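PDB 4WXJ: glutamate receptor IIB from Drosophila melanogaster, which probably forms a glutamate-gated ion channel of the postsynaptic muscle membrane, represented here by its ligand-binding domain with glutamate bound. Local coordinates for residues V135-R146 against K168-K179. Sequence-based numbering, arbitrary orientation. Where two conformers were deposited one is given.
Sequences VDQNKVQFGTIR and KMLSFKPDAFTK
Phe-172, just past helix 160-171, turns the CE2-CZ edge of its ring onto the face of Phe-142, a T-shaped pair with planes at 83° and centroids 5.0 Å apart. One face of Phe-172 lies under Gln-141, whose CG makes a CH-pi contact 3.9 Å from the ring centroid. With CG beside the backbone N (chi1 -64°), Gln-141 runs past the ring in the opposite direction, amide and ring planes 38° apart, and NE2 gives Lys-173 O a nearly straight 3.0 Å bond from above the carbonyl plane. OE1 accepts from a water that also donates to Pro-174 O. Replacing Gln-141 by alanine is likely to leave Lys-173 O without this donor and strip CG from that face of Phe-172.

Met-169 crosses Phe-142 at about a right angle, Met-169 CG 3.7 Å from Phe-142 CD2, its sulfur at the ring edge. Lys-168 lays CB against Phe-142 CZ, and its chain, bent at chi2, brings NZ 2.6 Å from Gln-137 O, with a weak bond to Val-135 O.

Arg-146 N to Thr-178 O and Thr-178 N to Thr-144 O form a single beta bridge between Ile-145 and Thr-178. In the conformer given, Arg-146 NH2 pairs with Asp-175 OD2, a salt bridge doubtfully short at 2.5 Å. Strand 141-143 and the loop after it thus pack on the C-terminal end of helix 160-171 and its following loop in the periplasmic-binding-protein-like fold, leading to Ile-145 against the bound glutamate.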
loop_
_atom_site.group_PDB
_atom_site.type_symbol
_atom_site.label_atom_id
_atom_site.label_comp_id
_atom_site.label_asym_id
_atom_site.label_seq_id
_atom_site.Cartn_x
_atom_site.Cartn_y
_atom_site.Cartn_z
ATOM N N VAL A 135 20.447 7.411 -6.485
ATOM C CA VAL A 135 20.326 8.841 -6.221
ATOM C C VAL A 135 21.544 9.621 -6.711
ATOM O O VAL A 135 21.451 10.817 -6.980
ATOM C CB VAL A 135 20.130 9.129 -4.710
ATOM C CG1 VAL A 135 18.881 8.440 -4.192
ATOM C CG2 VAL A 135 21.349 8.693 -3.900
ATOM N N ASP A 136 22.681 8.942 -6.827
ATOM C CA ASP A 136 23.933 9.610 -7.173
ATOM C C ASP A 136 24.113 9.755 -8.687
ATOM O O ASP A 136 25.153 10.220 -9.154
ATOM C CB ASP A 136 25.116 8.845 -6.571
ATOM C CG ASP A 136 26.371 9.693 -6.462
ATOM O OD1 ASP A 136 26.254 10.923 -6.268
ATOM O OD2 ASP A 136 27.478 9.125 -6.561
ATOM N N GLN A 137 23.096 9.356 -9.447
ATOM C CA GLN A 137 23.085 9.538 -10.897
ATOM C C GLN A 137 21.747 10.133 -11.325
ATOM O O GLN A 137 20.864 10.347 -10.493
ATOM C CB GLN A 137 23.348 8.208 -11.612
ATOM C CG GLN A 137 22.377 7.087 -11.260
ATOM C CD GLN A 137 21.093 7.142 -12.065
ATOM O OE1 GLN A 137 21.115 7.093 -13.293
ATOM N NE2 GLN A 137 19.965 7.248 -11.372
ATOM N N ASN A 138 21.602 10.408 -12.618
ATOM C CA ASN A 138 20.375 11.012 -13.132
ATOM C C ASN A 138 20.030 10.556 -14.548
ATOM O O ASN A 138 19.137 11.116 -15.184
ATOM C CB ASN A 138 20.486 12.538 -13.089
ATOM C CG ASN A 138 21.633 13.063 -13.928
ATOM O OD1 ASN A 138 22.801 12.896 -13.578
ATOM N ND2 ASN A 138 21.302 13.716 -15.036
ATOM N N LYS A 139 20.737 9.543 -15.039
ATOM C CA LYS A 139 20.392 8.923 -16.313
ATOM C C LYS A 139 19.095 8.132 -16.162
ATOM O O LYS A 139 18.228 8.167 -17.036
ATOM C CB LYS A 139 21.526 8.016 -16.799
ATOM C CG LYS A 139 21.091 6.958 -17.805
ATOM C CD LYS A 139 22.281 6.343 -18.524
ATOM C CE LYS A 139 22.056 4.865 -18.810
ATOM N NZ LYS A 139 20.751 4.602 -19.478
ATOM N N VAL A 140 18.974 7.425 -15.042
ATOM C CA VAL A 140 17.755 6.703 -14.698
ATOM C C VAL A 140 16.943 7.508 -13.689
ATOM O O VAL A 140 17.361 7.680 -12.545
ATOM C CB VAL A 140 18.069 5.313 -14.109
ATOM C CG1 VAL A 140 16.784 4.591 -13.703
ATOM C CG2 VAL A 140 18.859 4.481 -15.107
ATOM N N GLN A 141 15.786 8.001 -14.116
ATOM C CA GLN A 141 14.898 8.731 -13.222
ATOM C C GLN A 141 14.157 7.748 -12.323
ATOM O O GLN A 141 14.153 6.545 -12.582
ATOM C CB GLN A 141 13.906 9.584 -14.017
ATOM C CG GLN A 141 14.559 10.685 -14.841
ATOM C CD GLN A 141 13.545 11.606 -15.494
ATOM O OE1 GLN A 141 12.410 11.206 -15.765
ATOM N NE2 GLN A 141 13.947 12.847 -15.741
ATOM N N PHE A 142 13.538 8.258 -11.263
ATOM C CA PHE A 142 12.809 7.404 -10.333
ATOM C C PHE A 142 11.757 8.186 -9.557
ATOM O O PHE A 142 11.853 9.406 -9.422
ATOM C CB PHE A 142 13.778 6.724 -9.363
ATOM C CG PHE A 142 14.730 7.671 -8.690
ATOM C CD1 PHE A 142 15.947 7.979 -9.273
ATOM C CD2 PHE A 142 14.411 8.248 -7.472
ATOM C CE1 PHE A 142 16.824 8.849 -8.658
ATOM C CE2 PHE A 142 15.287 9.119 -6.851
ATOM C CZ PHE A 142 16.494 9.419 -7.445
ATOM N N GLY A 143 10.752 7.475 -9.052
ATOM C CA GLY A 143 9.683 8.107 -8.304
ATOM C C GLY A 143 8.832 7.142 -7.502
ATOM O O GLY A 143 9.117 5.944 -7.437
ATOM N N THR A 144 7.777 7.683 -6.895
ATOM C CA THR A 144 6.884 6.921 -6.028
ATOM C C THR A 144 5.429 7.251 -6.335
ATOM O O THR A 144 5.135 8.069 -7.206
ATOM C CB THR A 144 7.142 7.221 -4.532
ATOM O OG1 THR A 144 6.766 8.574 -4.239
ATOM C CG2 THR A 144 8.603 7.016 -4.175
ATOM N N ILE A 145 4.519 6.617 -5.606
ATOM C CA ILE A 145 3.112 6.975 -5.680
ATOM C C ILE A 145 2.916 8.343 -5.041
ATOM O O ILE A 145 3.411 8.605 -3.945
ATOM C CB ILE A 145 2.225 5.935 -4.984
ATOM C CG1 ILE A 145 2.272 4.620 -5.763
ATOM C CG2 ILE A 145 0.782 6.432 -4.885
ATOM C CD1 ILE A 145 1.698 3.441 -5.013
ATOM N N ARG A 146 2.180 9.203 -5.734
ATOM C CA ARG A 146 1.926 10.562 -5.275
ATOM C C ARG A 146 1.145 10.564 -3.965
ATOM O O ARG A 146 0.034 10.039 -3.895
ATOM C CB ARG A 146 1.163 11.332 -6.354
ATOM C CG ARG A 146 0.934 12.805 -6.051
ATOM C CD ARG A 146 0.242 13.510 -7.214
ATOM N NE ARG A 146 0.969 13.338 -8.474
ATOM C CZ ARG A 146 0.678 12.436 -9.411
ATOM N NH1 ARG A 146 -0.342 11.598 -9.266
ATOM N NH2 ARG A 146 1.416 12.374 -10.510
ATOM N N LYS A 168 15.732 14.969 -5.799
ATOM C CA LYS A 168 15.835 14.533 -7.188
ATOM C C LYS A 168 14.464 14.181 -7.757
ATOM O O LYS A 168 14.139 14.561 -8.880
ATOM C CB LYS A 168 16.776 13.336 -7.318
ATOM C CG LYS A 168 18.249 13.702 -7.269
ATOM C CD LYS A 168 19.058 12.897 -8.270
ATOM C CE LYS A 168 20.496 13.380 -8.329
ATOM N NZ LYS A 168 21.308 12.583 -9.286
ATOM N N MET A 169 13.662 13.456 -6.980
ATOM C CA MET A 169 12.316 13.083 -7.408
ATOM C C MET A 169 11.480 14.319 -7.729
ATOM O O MET A 169 10.724 14.333 -8.701
ATOM C CB MET A 169 11.618 12.249 -6.330
ATOM C CG MET A 169 12.004 10.777 -6.331
ATOM S SD MET A 169 11.501 9.895 -4.838
ATOM C CE MET A 169 9.790 10.399 -4.686
ATOM N N LEU A 170 11.623 15.355 -6.909
ATOM C CA LEU A 170 10.887 16.600 -7.111
ATOM C C LEU A 170 11.350 17.347 -8.359
ATOM O O LEU A 170 10.579 18.089 -8.964
ATOM C CB LEU A 170 11.041 17.512 -5.890
ATOM C CG LEU A 170 10.362 17.057 -4.599
ATOM C CD1 LEU A 170 10.797 17.948 -3.447
ATOM C CD2 LEU A 170 8.847 17.073 -4.744
ATOM N N SER A 171 12.608 17.147 -8.741
ATOM C CA SER A 171 13.215 17.920 -9.822
ATOM C C SER A 171 13.003 17.300 -11.202
ATOM O O SER A 171 13.012 18.009 -12.209
ATOM C CB SER A 171 14.716 18.078 -9.574
ATOM O OG SER A 171 15.394 16.861 -9.825
ATOM N N PHE A 172 12.823 15.982 -11.245
ATOM C CA PHE A 172 12.738 15.260 -12.513
ATOM C C PHE A 172 11.643 15.792 -13.428
ATOM O O PHE A 172 10.558 16.163 -12.976
ATOM C CB PHE A 172 12.495 13.766 -12.265
ATOM C CG PHE A 172 13.708 13.014 -11.786
ATOM C CD1 PHE A 172 14.962 13.269 -12.317
ATOM C CD2 PHE A 172 13.587 12.042 -10.808
ATOM C CE1 PHE A 172 16.074 12.571 -11.876
ATOM C CE2 PHE A 172 14.694 11.341 -10.363
ATOM C CZ PHE A 172 15.939 11.606 -10.898
ATOM N N LYS A 173 11.958 15.825 -14.720
ATOM C CA LYS A 173 10.992 16.126 -15.771
ATOM C C LYS A 173 10.950 14.943 -16.737
ATOM O O LYS A 173 11.998 14.519 -17.227
ATOM C CB LYS A 173 11.368 17.405 -16.524
ATOM C CG LYS A 173 11.398 18.666 -15.675
ATOM C CD LYS A 173 11.521 19.903 -16.557
ATOM C CE LYS A 173 11.563 21.185 -15.743
ATOM N NZ LYS A 173 12.880 21.390 -15.080
ATOM N N PRO A 174 9.752 14.399 -17.020
ATOM C CA PRO A 174 8.425 14.804 -16.540
ATOM C C PRO A 174 8.174 14.382 -15.096
ATOM O O PRO A 174 9.093 13.900 -14.432
ATOM C CB PRO A 174 7.478 14.075 -17.496
ATOM C CG PRO A 174 8.213 12.837 -17.856
ATOM C CD PRO A 174 9.670 13.227 -17.910
ATOM N N ASP A 175 6.944 14.573 -14.625
ATOM C CA ASP A 175 6.563 14.219 -13.261
ATOM C C ASP A 175 6.999 12.798 -12.923
ATOM O O ASP A 175 6.662 11.849 -13.631
ATOM C CB ASP A 175 5.050 14.365 -13.081
ATOM C CG ASP A 175 4.583 13.963 -11.698
ATOM O OD1 ASP A 175 5.374 14.075 -10.739
ATOM O OD2 ASP A 175 3.416 13.537 -11.568
ATOM N N ALA A 176 7.761 12.660 -11.842
ATOM C CA ALA A 176 8.314 11.368 -11.457
ATOM C C ALA A 176 7.299 10.524 -10.694
ATOM O O ALA A 176 7.468 9.312 -10.565
ATOM C CB ALA A 176 9.571 11.563 -10.621
ATOM N N PHE A 177 6.240 11.160 -10.202
ATOM C CA PHE A 177 5.260 10.475 -9.367
ATOM C C PHE A 177 4.126 9.850 -10.181
ATOM O O PHE A 177 3.856 10.262 -11.308
ATOM C CB PHE A 177 4.692 11.446 -8.334
ATOM C CG PHE A 177 5.737 12.037 -7.431
ATOM C CD1 PHE A 177 6.102 11.397 -6.260
ATOM C CD2 PHE A 177 6.363 13.228 -7.760
ATOM C CE1 PHE A 177 7.066 11.935 -5.429
ATOM C CE2 PHE A 177 7.327 13.771 -6.935
ATOM C CZ PHE A 177 7.679 13.124 -5.767
ATOM N N THR A 178 3.472 8.850 -9.590
ATOM C CA THR A 178 2.391 8.113 -10.243
ATOM C C THR A 178 1.166 8.045 -9.334
ATOM O O THR A 178 1.248 8.368 -8.150
ATOM C CB THR A 178 2.824 6.684 -10.605
ATOM O OG1 THR A 178 3.050 5.934 -9.406
ATOM C CG2 THR A 178 4.098 6.701 -11.440
ATOM N N LYS A 179 0.036 7.613 -9.887
ATOM C CA LYS A 179 -1.215 7.587 -9.133
ATOM C C LYS A 179 -1.375 6.302 -8.319
ATOM O O LYS A 179 -2.106 6.280 -7.330
ATOM C CB LYS A 179 -2.413 7.761 -10.075
ATOM C CG LYS A 179 -2.822 6.509 -10.833
ATOM C CD LYS A 179 -3.908 6.810 -11.859
ATOM C CE LYS A 179 -5.231 7.144 -11.184
ATOM N NZ LYS A 179 -6.331 7.349 -12.167
HETATM O O HOH W 1 10.134 11.428 -14.116
#